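Local coordinates for putative type VI secretion protein (Escherichia coli, PDB 3U66) that is a component of the type VI secretion system attached to the inner membrane, whose cytoplasmic domain folds as a helical bundle, at residues 15-20 and 125-130; 66-71 and 95-100; 113-118 and 149-154. All blocks are in the same frame, centred on the assembly; numbering follows the deposited sequence.

The three contacts join helices of one all-helical chain. Interaction 1 is the most buried and chemically the most mixed: an aromatic face under an arginine stem, a thiol at the ring edge and a network of polar partners. Interaction 2, nested within the loop that interaction 1 closes, is partly buried and rests on a single thiol between two phenylalanines. The two share a core, since Phe67 of helix 57-76 packs on Gly16 and Leu71 on Met19 and Val20. Interaction 3 is also partly buried; its centre lies about 15 Å from the centre of the chain, and it is purely apolar across its two segments. It meets interaction 1 through Gln114 and Leu128.

Interaction 1: 15-20 and 125-130; sequences PGWLMV and LTCLCR
The guanidinium of Arg130 is gripped at all three nitrogens, NE by a salt bridge to Glu10, NH1 by Gln133 OE1 and NH2 by a weak hydrogen bond to Tyr14 OH, while the stem of the same side chain lies across the indole of Trp17. This is an interhelical contact of the helical bundle, joining helix 7-24 to helix 122-133. Glu10 and Tyr14 belong to the tryptophan's helix, so a salt bridge and a weak hydrogen bond add to the packing. Arg130 CG sits 3.4 Å from the centroid of the six-membered ring of Trp17 and only 3° off its normal, a CH-pi contact over the face. Next to it, Arg130 CB meets Trp17 CZ2 at 3.6 Å. The arginine chain bends at chi2 and again at chi3, which leads it past CZ3 of the ring, where NE makes its salt bridge with Glu10; the guanidinium plane is turned 55° from the indole. The two side chains cross at about a right angle. Cys127, one turn earlier on helix 122-133, comes at the edge of the ring, near its plane. With its sulfur anti to the carbonyl carbon (chi1 -70°), it makes a sulfur-aromatic contact there, where Cys127 SG lies 3.9 Å from Trp17 CZ2.

Interaction 2: 66-71 and 95-100; sequences AFCALL and AHFFGT
Helix 57-76 and the C-terminal part of helix 93-98 come nearest at Cys68 and Phe97, whose CA atoms are 8.2 Å apart, and all three touching residues direct their CB atoms across this gap. No hydrogen bond links the two segments; a single thiol meets two aromatic rings instead. The sulfur of Cys68 stands anti to the carbonyl carbon (chi1 -81°), beside the backbone N, and from there reaches both phenylalanines. Its closer partner is Phe98: Cys68 SG lies 3.8 Å from Phe98 CE2, in the plane of the ring and at its edge, 84° off the normal. Phe97 receives the same atom differently. Cys68 SG is 4.2 Å from Phe97 CD2 and approaches that ring obliquely, 50° off its normal. Both are sulfur-aromatic contacts, and together they bury about 98 Å² between the segments, with one small side chain set against two large ones. Within 95-100, His96 CD2 lies over one face of the Phe97 ring. Just beyond the rings the chain leaves helical geometry at Gly99, which has positive phi. Phe98 also meets Tyr65 of helix 57-76 edge-to-face, and Phe97 also touches Val43 and Arg47 of helix 32-52. Helix 57-76 itself packs against helix 122-133 through Ala66 and Leu70, against helix 7-24 through Leu70 on Val20 and Leu71 on Met19, and against helix 103-115 through Ala69 on Ala103 and Leu107.

Interaction 3: 113-118 and 149-154; sequences EQLKLP and EDVIRA
Leu115 carries this contact with both of its methyl branches, laid against one turn of helix 148-157. Its CD1 touches the methyl of Ala154, with Leu115 CD1 and Ala154 CB 3.9 Å apart, and lies equally far from the carbonyl oxygen of Val151. The side chain of Val151 comes a little less close, at 4.3 Å between Leu115 CD1 and Val151 CG1. The second branch rests on backbone, Leu115 CD2 being 4.0 Å from Ala154 O. CG stands anti to the carbonyl carbon (chi1 -71°) and CD1 anti to CA, an extended shape that brings CD1 to Ala154 CB and the carbonyl of Val151. An alanine here would end the side chain at CB and would probably open a gap beside the Ala154 methyl and Val151 CG1. Trp108, Ile111 and Arg112 of the same helix as Leu115 also touch Val151, as do Tyr140 and Glu146 from loops. The carbonyl oxygen of Leu115 accepts a hydrogen bond from Arg158 NH1, a polar tie alongside the apolar one. The whole is ordinary helix-helix packing at the periphery of a helical bundle, with a leucine set against a small alanine and a valine one turn apart.

Interaction 1: 15-20 and 125-130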
ATOM      1  N   PRO A  15     -13.912  -0.007  -1.007  1.00 47.37           N
ATOM      2  CA  PRO A  15     -14.176   1.356  -1.511  1.00 46.87           C
ATOM      3  C   PRO A  15     -12.899   2.189  -1.710  1.00 51.60           C
ATOM      4  O   PRO A  15     -12.745   2.851  -2.741  1.00 50.56           O
ATOM      5  CB  PRO A  15     -15.093   1.961  -0.437  1.00 48.01           C
ATOM      6  CG  PRO A  15     -15.696   0.813   0.253  1.00 52.10           C
ATOM      7  CD  PRO A  15     -14.627  -0.237   0.269  1.00 48.11           C
ATOM      8  N   GLY A  16     -11.986   2.115  -0.735  1.00 49.05           N
ATOM      9  CA  GLY A  16     -10.706   2.812  -0.755  1.00 48.39           C
ATOM     10  C   GLY A  16      -9.789   2.294  -1.838  1.00 52.51           C
ATOM     11  O   GLY A  16      -9.181   3.081  -2.576  1.00 51.03           O
ATOM     12  N   TRP A  17      -9.700   0.957  -1.953  1.00 49.98           N
ATOM     13  CA  TRP A  17      -8.922   0.280  -2.990  1.00 50.20           C
ATOM     14  C   TRP A  17      -9.379   0.667  -4.393  1.00 54.86           C
ATOM     15  O   TRP A  17      -8.531   0.899  -5.260  1.00 54.40           O
ATOM     16  CB  TRP A  17      -8.963  -1.239  -2.815  1.00 49.09           C
ATOM     17  CG  TRP A  17      -8.091  -1.766  -1.709  1.00 50.12           C
ATOM     18  CD1 TRP A  17      -7.018  -1.147  -1.126  1.00 53.27           C
ATOM     19  CD2 TRP A  17      -8.199  -3.051  -1.079  1.00 50.31           C
ATOM     20  NE1 TRP A  17      -6.475  -1.954  -0.154  1.00 52.35           N
ATOM     21  CE2 TRP A  17      -7.167  -3.139  -0.118  1.00 53.66           C
ATOM     22  CE3 TRP A  17      -9.102  -4.125  -1.210  1.00 51.49           C
ATOM     23  CZ2 TRP A  17      -7.015  -4.250   0.719  1.00 52.84           C
ATOM     24  CZ3 TRP A  17      -8.925  -5.243  -0.408  1.00 53.11           C
ATOM     25  CH2 TRP A  17      -7.897  -5.296   0.549  1.00 53.84           C
ATOM     26  N   LEU A  18     -10.712   0.786  -4.603  1.00 51.29           N
ATOM     27  CA  LEU A  18     -11.251   1.188  -5.892  1.00 51.48           C
ATOM     28  C   LEU A  18     -10.893   2.650  -6.179  1.00 59.53           C
ATOM     29  O   LEU A  18     -10.519   2.967  -7.310  1.00 59.80           O
ATOM     30  CB  LEU A  18     -12.762   0.923  -5.970  1.00 50.97           C
ATOM     31  CG  LEU A  18     -13.450   1.116  -7.339  1.00 54.34           C
ATOM     32  CD1 LEU A  18     -12.935   0.118  -8.399  1.00 53.58           C
ATOM     33  CD2 LEU A  18     -14.967   1.013  -7.197  1.00 55.29           C
HETATM   34  N   MSE A  19     -10.943   3.518  -5.136  1.00 57.93           N
HETATM   35  CA  MSE A  19     -10.583   4.936  -5.209  1.00 58.44           C
HETATM   36  C   MSE A  19      -9.120   5.127  -5.615  1.00 60.81           C
HETATM   37  O   MSE A  19      -8.861   5.943  -6.497  1.00 59.58           O
HETATM   38  CB  MSE A  19     -10.912   5.651  -3.887  1.00 61.88           C
HETATM   39  CG  MSE A  19     -10.566   7.157  -3.851  1.00 70.87           C
HETATM   40 SE   MSE A  19     -10.361   7.926  -2.026  1.00 81.29          SE
HETATM   41  CE  MSE A  19      -9.449   6.452  -1.160  1.00 77.78           C
ATOM     42  N   VAL A  20      -8.173   4.369  -5.006  1.00 58.40           N
ATOM     43  CA  VAL A  20      -6.748   4.451  -5.376  1.00 58.61           C
ATOM     44  C   VAL A  20      -6.534   3.974  -6.811  1.00 64.17           C
ATOM     45  O   VAL A  20      -5.790   4.618  -7.553  1.00 64.07           O
ATOM     46  CB  VAL A  20      -5.682   3.903  -4.362  1.00 62.49           C
ATOM     47  CG1 VAL A  20      -6.211   3.800  -2.937  1.00 62.50           C
ATOM     48  CG2 VAL A  20      -5.048   2.589  -4.814  1.00 62.03           C
ATOM     49  N   LEU A 125      -1.578 -10.213   5.374  1.00 51.44           N
ATOM     50  CA  LEU A 125      -0.849 -10.640   4.168  1.00 51.37           C
ATOM     51  C   LEU A 125      -1.628 -10.337   2.902  1.00 57.88           C
ATOM     52  O   LEU A 125      -1.014 -10.048   1.873  1.00 58.40           O
ATOM     53  CB  LEU A 125      -0.520 -12.150   4.183  1.00 50.82           C
ATOM     54  CG  LEU A 125       0.511 -12.700   5.175  1.00 53.86           C
ATOM     55  CD1 LEU A 125       0.800 -14.140   4.868  1.00 53.56           C
ATOM     56  CD2 LEU A 125       1.806 -11.918   5.153  1.00 54.13           C
ATOM     57  N   THR A 126      -2.978 -10.441   2.969  1.00 54.89           N
ATOM     58  CA  THR A 126      -3.874 -10.163   1.846  1.00 54.79           C
ATOM     59  C   THR A 126      -3.787  -8.680   1.500  1.00 58.84           C
ATOM     60  O   THR A 126      -3.551  -8.337   0.340  1.00 58.74           O
ATOM     61  CB  THR A 126      -5.302 -10.648   2.159  1.00 59.94           C
ATOM     62  OG1 THR A 126      -5.269 -12.058   2.407  1.00 59.45           O
ATOM     63  CG2 THR A 126      -6.300 -10.327   1.042  1.00 55.31           C
ATOM     64  N   CYS A 127      -3.925  -7.814   2.519  1.00 55.14           N
ATOM     65  CA  CYS A 127      -3.867  -6.363   2.374  1.00 54.69           C
ATOM     66  C   CYS A 127      -2.532  -5.874   1.833  1.00 58.06           C
ATOM     67  O   CYS A 127      -2.519  -4.978   0.991  1.00 57.72           O
ATOM     68  CB  CYS A 127      -4.235  -5.685   3.685  1.00 55.01           C
ATOM     69  SG  CYS A 127      -5.981  -5.858   4.119  1.00 59.16           S
ATOM     70  N   LEU A 128      -1.421  -6.500   2.271  1.00 53.65           N
ATOM     71  CA  LEU A 128      -0.069  -6.186   1.811  1.00 53.65           C
ATOM     72  C   LEU A 128       0.124  -6.584   0.335  1.00 59.19           C
ATOM     73  O   LEU A 128       0.874  -5.922  -0.394  1.00 58.70           O
ATOM     74  CB  LEU A 128       0.992  -6.842   2.716  1.00 53.61           C
ATOM     75  CG  LEU A 128       1.086  -6.323   4.160  1.00 58.55           C
ATOM     76  CD1 LEU A 128       2.007  -7.178   4.979  1.00 58.98           C
ATOM     77  CD2 LEU A 128       1.537  -4.865   4.219  1.00 60.51           C
ATOM     78  N   CYS A 129      -0.577  -7.651  -0.105  1.00 56.20           N
ATOM     79  CA  CYS A 129      -0.557  -8.109  -1.492  1.00 56.49           C
ATOM     80  C   CYS A 129      -1.378  -7.152  -2.338  1.00 58.75           C
ATOM     81  O   CYS A 129      -0.961  -6.775  -3.435  1.00 58.14           O
ATOM     82  CB  CYS A 129      -1.076  -9.542  -1.608  1.00 57.04           C
ATOM     83  SG  CYS A 129       0.094 -10.797  -1.038  1.00 60.77           S
ATOM     84  N   ARG A 130      -2.542  -6.750  -1.813  1.00 54.74           N
ATOM     85  CA  ARG A 130      -3.447  -5.811  -2.473  1.00 54.08           C
ATOM     86  C   ARG A 130      -2.769  -4.453  -2.634  1.00 57.99           C
ATOM     87  O   ARG A 130      -2.907  -3.839  -3.697  1.00 57.83           O
ATOM     88  CB  ARG A 130      -4.772  -5.697  -1.698  1.00 52.03           C
ATOM     89  CG  ARG A 130      -6.028  -5.738  -2.566  1.00 59.87           C
ATOM     90  CD  ARG A 130      -6.224  -7.082  -3.233  1.00 67.43           C
ATOM     91  NE  ARG A 130      -7.622  -7.507  -3.276  1.00 72.59           N
ATOM     92  CZ  ARG A 130      -8.314  -7.723  -4.390  1.00 79.30           C
ATOM     93  NH1 ARG A 130      -7.746  -7.541  -5.578  1.00 59.05           N
ATOM     94  NH2 ARG A 130      -9.577  -8.113  -4.329  1.00 68.23           N
TER

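Interaction 2: 66-71 and 95-100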
ATOM      1  N   ALA A  66      -0.462   0.340   5.508  1.00 50.77           N
ATOM      2  CA  ALA A  66      -0.265  -0.042   4.109  1.00 50.02           C
ATOM      3  C   ALA A  66      -1.215   0.727   3.219  1.00 51.13           C
ATOM      4  O   ALA A  66      -0.783   1.226   2.185  1.00 50.56           O
ATOM      5  CB  ALA A  66      -0.467  -1.540   3.932  1.00 51.17           C
ATOM      6  N   PHE A  67      -2.477   0.891   3.651  1.00 46.64           N
ATOM      7  CA  PHE A  67      -3.470   1.662   2.896  1.00 46.89           C
ATOM      8  C   PHE A  67      -3.128   3.148   2.807  1.00 52.76           C
ATOM      9  O   PHE A  67      -3.295   3.728   1.729  1.00 52.81           O
ATOM     10  CB  PHE A  67      -4.890   1.470   3.446  1.00 48.41           C
ATOM     11  CG  PHE A  67      -5.934   2.141   2.594  1.00 49.61           C
ATOM     12  CD1 PHE A  67      -6.423   1.521   1.452  1.00 52.64           C
ATOM     13  CD2 PHE A  67      -6.419   3.400   2.925  1.00 51.99           C
ATOM     14  CE1 PHE A  67      -7.375   2.150   0.658  1.00 53.21           C
ATOM     15  CE2 PHE A  67      -7.370   4.030   2.125  1.00 54.71           C
ATOM     16  CZ  PHE A  67      -7.837   3.400   0.998  1.00 52.45           C
ATOM     17  N   CYS A  68      -2.701   3.769   3.943  1.00 49.79           N
ATOM     18  CA  CYS A  68      -2.304   5.177   4.007  1.00 49.44           C
ATOM     19  C   CYS A  68      -1.132   5.407   3.060  1.00 51.66           C
ATOM     20  O   CYS A  68      -1.184   6.310   2.234  1.00 50.06           O
ATOM     21  CB  CYS A  68      -1.958   5.589   5.435  1.00 50.16           C
ATOM     22  SG  CYS A  68      -3.396   5.985   6.465  1.00 54.04           S
ATOM     23  N   ALA A  69      -0.112   4.536   3.139  1.00 49.33           N
ATOM     24  CA  ALA A  69       1.086   4.539   2.299  1.00 49.67           C
ATOM     25  C   ALA A  69       0.739   4.340   0.820  1.00 56.17           C
ATOM     26  O   ALA A  69       1.370   4.966  -0.037  1.00 57.23           O
ATOM     27  CB  ALA A  69       2.041   3.453   2.760  1.00 50.29           C
ATOM     28  N   LEU A  70      -0.275   3.492   0.527  1.00 52.68           N
ATOM     29  CA  LEU A  70      -0.741   3.218  -0.835  1.00 52.74           C
ATOM     30  C   LEU A  70      -1.424   4.463  -1.428  1.00 58.05           C
ATOM     31  O   LEU A  70      -1.027   4.937  -2.500  1.00 58.18           O
ATOM     32  CB  LEU A  70      -1.649   1.951  -0.875  1.00 52.52           C
ATOM     33  CG  LEU A  70      -2.471   1.635  -2.144  1.00 56.14           C
ATOM     34  CD1 LEU A  70      -1.586   1.373  -3.362  1.00 55.91           C
ATOM     35  CD2 LEU A  70      -3.409   0.476  -1.902  1.00 57.21           C
ATOM     36  N   LEU A  71      -2.416   5.006  -0.704  1.00 55.33           N
ATOM     37  CA  LEU A  71      -3.179   6.196  -1.086  1.00 55.31           C
ATOM     38  C   LEU A  71      -2.310   7.458  -1.210  1.00 60.66           C
ATOM     39  O   LEU A  71      -2.466   8.181  -2.187  1.00 60.34           O
ATOM     40  CB  LEU A  71      -4.340   6.408  -0.105  1.00 55.26           C
ATOM     41  CG  LEU A  71      -5.378   7.489  -0.408  1.00 59.93           C
ATOM     42  CD1 LEU A  71      -5.876   7.439  -1.857  1.00 60.21           C
ATOM     43  CD2 LEU A  71      -6.534   7.356   0.531  1.00 62.52           C
ATOM     44  N   ALA A  95       1.506  10.879   7.898  1.00 59.93           N
ATOM     45  CA  ALA A  95       1.937  11.865   8.888  1.00 59.08           C
ATOM     46  C   ALA A  95       0.778  12.213   9.799  1.00 60.89           C
ATOM     47  O   ALA A  95       0.982  12.353  11.005  1.00 60.74           O
ATOM     48  CB  ALA A  95       2.468  13.110   8.194  1.00 59.56           C
ATOM     49  N   HIS A  96      -0.441  12.316   9.229  1.00 55.88           N
ATOM     50  CA  HIS A  96      -1.671  12.655   9.938  1.00 55.33           C
ATOM     51  C   HIS A  96      -2.120  11.553  10.892  1.00 58.42           C
ATOM     52  O   HIS A  96      -2.428  11.835  12.048  1.00 57.41           O
ATOM     53  CB  HIS A  96      -2.786  13.036   8.946  1.00 56.53           C
ATOM     54  CG  HIS A  96      -4.104  13.353   9.595  1.00 60.45           C
ATOM     55  ND1 HIS A  96      -4.278  14.483  10.383  1.00 62.20           N
ATOM     56  CD2 HIS A  96      -5.271  12.668   9.552  1.00 62.20           C
ATOM     57  CE1 HIS A  96      -5.531  14.432  10.805  1.00 61.47           C
ATOM     58  NE2 HIS A  96      -6.169  13.361  10.327  1.00 61.84           N
ATOM     59  N   PHE A  97      -2.134  10.302  10.418  1.00 55.53           N
ATOM     60  CA  PHE A  97      -2.568   9.139  11.190  1.00 54.30           C
ATOM     61  C   PHE A  97      -1.458   8.358  11.900  1.00 57.61           C
ATOM     62  O   PHE A  97      -1.753   7.704  12.908  1.00 56.80           O
ATOM     63  CB  PHE A  97      -3.392   8.196  10.305  1.00 55.45           C
ATOM     64  CG  PHE A  97      -4.771   8.690   9.951  1.00 57.02           C
ATOM     65  CD1 PHE A  97      -5.815   8.607  10.868  1.00 59.88           C
ATOM     66  CD2 PHE A  97      -5.044   9.187   8.684  1.00 59.33           C
ATOM     67  CE1 PHE A  97      -7.098   9.038  10.532  1.00 60.67           C
ATOM     68  CE2 PHE A  97      -6.331   9.618   8.347  1.00 62.16           C
ATOM     69  CZ  PHE A  97      -7.350   9.536   9.273  1.00 60.01           C
ATOM     70  N   PHE A  98      -0.199   8.406  11.395  1.00 54.36           N
ATOM     71  CA  PHE A  98       0.896   7.612  11.975  1.00 54.97           C
ATOM     72  C   PHE A  98       2.146   8.343  12.454  1.00 61.97           C
ATOM     73  O   PHE A  98       2.962   7.758  13.169  1.00 62.28           O
ATOM     74  CB  PHE A  98       1.243   6.387  11.095  1.00 56.14           C
ATOM     75  CG  PHE A  98       0.088   5.426  10.909  1.00 57.07           C
ATOM     76  CD1 PHE A  98      -0.227   4.491  11.890  1.00 59.57           C
ATOM     77  CD2 PHE A  98      -0.696   5.470   9.763  1.00 58.55           C
ATOM     78  CE1 PHE A  98      -1.301   3.609  11.723  1.00 60.66           C
ATOM     79  CE2 PHE A  98      -1.768   4.588   9.595  1.00 61.46           C
ATOM     80  CZ  PHE A  98      -2.060   3.658  10.574  1.00 59.64           C
ATOM     81  N   GLY A  99       2.288   9.600  12.066  1.00 60.16           N
ATOM     82  CA  GLY A  99       3.423  10.415  12.474  1.00 60.57           C
ATOM     83  C   GLY A  99       4.731  10.064  11.794  1.00 65.05           C
ATOM     84  O   GLY A  99       5.785  10.083  12.436  1.00 65.96           O
ATOM     85  N   THR A 100       4.673   9.752  10.490  1.00 60.06           N
ATOM     86  CA  THR A 100       5.846   9.457   9.657  1.00 59.51           C
ATOM     87  C   THR A 100       5.690  10.061   8.249  1.00 62.51           C
ATOM     88  O   THR A 100       4.577  10.338   7.809  1.00 61.60           O
ATOM     89  CB  THR A 100       6.215   7.938   9.653  1.00 66.63           C
ATOM     90  OG1 THR A 100       7.318   7.724   8.760  1.00 67.08           O
ATOM     91  CG2 THR A 100       5.043   7.023   9.233  1.00 62.94           C
TER

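Interaction 3: 113-118 and 149-154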
ATOM      1  N   GLU A 113       9.316  -8.093   8.218  1.00 64.10           N
ATOM      2  CA  GLU A 113       9.147  -8.597   9.585  1.00 64.04           C
ATOM      3  C   GLU A 113       7.892  -9.453   9.759  1.00 66.74           C
ATOM      4  O   GLU A 113       7.829 -10.273  10.675  1.00 66.17           O
ATOM      5  CB  GLU A 113       9.347  -7.535  10.688  1.00 65.50           C
ATOM      6  CG  GLU A 113       8.687  -6.196  10.439  1.00 77.24           C
ATOM      7  CD  GLU A 113       9.488  -5.016  10.957  1.00106.01           C
ATOM      8  OE1 GLU A 113      10.700  -4.932  10.644  1.00104.96           O
ATOM      9  OE2 GLU A 113       8.896  -4.155  11.647  1.00101.55           O
ATOM     10  N   GLN A 114       6.922  -9.297   8.840  1.00 62.98           N
ATOM     11  CA  GLN A 114       5.703 -10.106   8.795  1.00 62.09           C
ATOM     12  C   GLN A 114       6.064 -11.473   8.214  1.00 66.13           C
ATOM     13  O   GLN A 114       5.517 -12.486   8.649  1.00 66.37           O
ATOM     14  CB  GLN A 114       4.608  -9.427   7.953  1.00 62.63           C
ATOM     15  CG  GLN A 114       3.850  -8.321   8.680  1.00 56.06           C
ATOM     16  CD  GLN A 114       2.995  -8.820   9.826  1.00 62.78           C
ATOM     17  OE1 GLN A 114       2.145  -9.704   9.685  1.00 49.27           O
ATOM     18  NE2 GLN A 114       3.203  -8.255  10.997  1.00 60.59           N
ATOM     19  N   LEU A 115       7.012 -11.499   7.254  1.00 62.64           N
ATOM     20  CA  LEU A 115       7.504 -12.727   6.620  1.00 62.72           C
ATOM     21  C   LEU A 115       8.384 -13.562   7.557  1.00 68.68           C
ATOM     22  O   LEU A 115       8.489 -14.777   7.368  1.00 68.91           O
ATOM     23  CB  LEU A 115       8.236 -12.434   5.296  1.00 62.36           C
ATOM     24  CG  LEU A 115       7.373 -11.971   4.112  1.00 66.09           C
ATOM     25  CD1 LEU A 115       8.220 -11.687   2.914  1.00 65.90           C
ATOM     26  CD2 LEU A 115       6.305 -12.996   3.745  1.00 67.48           C
ATOM     27  N   LYS A 116       9.001 -12.917   8.574  1.00 65.48           N
ATOM     28  CA  LYS A 116       9.829 -13.580   9.584  1.00 65.28           C
ATOM     29  C   LYS A 116       8.959 -14.363  10.602  1.00 70.35           C
ATOM     30  O   LYS A 116       9.493 -15.159  11.382  1.00 71.29           O
ATOM     31  CB  LYS A 116      10.741 -12.563  10.303  1.00 67.37           C
ATOM     32  CG  LYS A 116      11.937 -12.110   9.475  1.00 77.79           C
ATOM     33  CD  LYS A 116      12.841 -11.186  10.278  1.00 85.85           C
ATOM     34  CE  LYS A 116      14.088 -10.793   9.523  1.00 96.53           C
ATOM     35  NZ  LYS A 116      13.815  -9.740   8.510  1.00106.63           N
ATOM     36  N   LEU A 117       7.632 -14.127  10.606  1.00 66.15           N
ATOM     37  CA  LEU A 117       6.685 -14.777  11.518  1.00 65.92           C
ATOM     38  C   LEU A 117       6.237 -16.144  10.994  1.00 70.47           C
ATOM     39  O   LEU A 117       5.948 -16.257   9.805  1.00 70.25           O
ATOM     40  CB  LEU A 117       5.443 -13.895  11.759  1.00 65.65           C
ATOM     41  CG  LEU A 117       5.648 -12.485  12.316  1.00 70.00           C
ATOM     42  CD1 LEU A 117       4.382 -11.669  12.185  1.00 70.06           C
ATOM     43  CD2 LEU A 117       6.109 -12.511  13.762  1.00 71.51           C
ATOM     44  N   PRO A 118       6.124 -17.182  11.855  1.00 67.25           N
ATOM     45  CA  PRO A 118       5.678 -18.502  11.358  1.00 66.96           C
ATOM     46  C   PRO A 118       4.246 -18.541  10.796  1.00 70.27           C
ATOM     47  O   PRO A 118       4.026 -19.117   9.724  1.00 69.59           O
ATOM     48  CB  PRO A 118       5.840 -19.416  12.575  1.00 68.41           C
ATOM     49  CG  PRO A 118       5.851 -18.520  13.737  1.00 72.78           C
ATOM     50  CD  PRO A 118       6.448 -17.231  13.296  1.00 68.44           C
ATOM     51  N   GLU A 149      12.062  -8.104  -5.758  1.00 66.91           N
ATOM     52  CA  GLU A 149      11.687  -9.292  -6.532  1.00 65.70           C
ATOM     53  C   GLU A 149      11.542 -10.532  -5.639  1.00 68.23           C
ATOM     54  O   GLU A 149      10.566 -11.277  -5.766  1.00 67.73           O
ATOM     55  CB  GLU A 149      12.732  -9.540  -7.631  1.00 66.86           C
ATOM     56  N   ASP A 150      12.476 -10.695  -4.685  1.00 63.85           N
ATOM     57  CA  ASP A 150      12.520 -11.804  -3.736  1.00 63.38           C
ATOM     58  C   ASP A 150      11.476 -11.673  -2.616  1.00 65.52           C
ATOM     59  O   ASP A 150      10.845 -12.667  -2.256  1.00 64.45           O
ATOM     60  CB  ASP A 150      13.947 -11.971  -3.187  1.00 65.84           C
ATOM     61  CG  ASP A 150      15.026 -12.139  -4.255  1.00 81.20           C
ATOM     62  OD1 ASP A 150      14.686 -12.550  -5.395  1.00 82.25           O
ATOM     63  OD2 ASP A 150      16.210 -11.876  -3.947  1.00 89.01           O
ATOM     64  N   VAL A 151      11.282 -10.448  -2.082  1.00 61.66           N
ATOM     65  CA  VAL A 151      10.298 -10.129  -1.037  1.00 61.09           C
ATOM     66  C   VAL A 151       8.871 -10.312  -1.593  1.00 63.43           C
ATOM     67  O   VAL A 151       8.023 -10.895  -0.910  1.00 63.14           O
ATOM     68  CB  VAL A 151      10.523  -8.711  -0.453  1.00 65.13           C
ATOM     69  CG1 VAL A 151       9.412  -8.315   0.516  1.00 64.78           C
ATOM     70  CG2 VAL A 151      11.882  -8.611   0.224  1.00 64.97           C
ATOM     71  N   ILE A 152       8.627  -9.849  -2.838  1.00 58.64           N
ATOM     72  CA  ILE A 152       7.339 -10.008  -3.530  1.00 58.51           C
ATOM     73  C   ILE A 152       7.006 -11.508  -3.686  1.00 62.26           C
ATOM     74  O   ILE A 152       5.934 -11.928  -3.248  1.00 60.49           O
ATOM     75  CB  ILE A 152       7.304  -9.233  -4.878  1.00 61.78           C
ATOM     76  CG1 ILE A 152       7.311  -7.707  -4.634  1.00 62.34           C
ATOM     77  CG2 ILE A 152       6.109  -9.650  -5.751  1.00 62.82           C
ATOM     78  CD1 ILE A 152       7.593  -6.812  -5.869  1.00 66.61           C
ATOM     79  N   ARG A 153       7.954 -12.308  -4.239  1.00 60.02           N
ATOM     80  CA  ARG A 153       7.810 -13.761  -4.440  1.00 59.99           C
ATOM     81  C   ARG A 153       7.495 -14.509  -3.141  1.00 62.95           C
ATOM     82  O   ARG A 153       6.597 -15.352  -3.129  1.00 62.61           O
ATOM     83  CB  ARG A 153       9.068 -14.353  -5.083  1.00 60.61           C
ATOM     84  CG  ARG A 153       9.109 -14.219  -6.592  1.00 73.69           C
ATOM     85  CD  ARG A 153      10.476 -14.602  -7.131  1.00 82.29           C
ATOM     86  NE  ARG A 153      11.171 -13.462  -7.726  1.00 86.77           N
ATOM     87  CZ  ARG A 153      11.144 -13.167  -9.021  1.00103.37           C
ATOM     88  NH1 ARG A 153      10.477 -13.936  -9.870  1.00 96.66           N
ATOM     89  NH2 ARG A 153      11.800 -12.110  -9.480  1.00 86.30           N
ATOM     90  N   ALA A 154       8.208 -14.168  -2.053  1.00 58.39           N
ATOM     91  CA  ALA A 154       8.052 -14.768  -0.730  1.00 58.12           C
ATOM     92  C   ALA A 154       6.695 -14.470  -0.111  1.00 61.47           C
ATOM     93  O   ALA A 154       6.093 -15.367   0.479  1.00 60.68           O
ATOM     94  CB  ALA A 154       9.163 -14.291   0.190  1.00 59.10           C
TER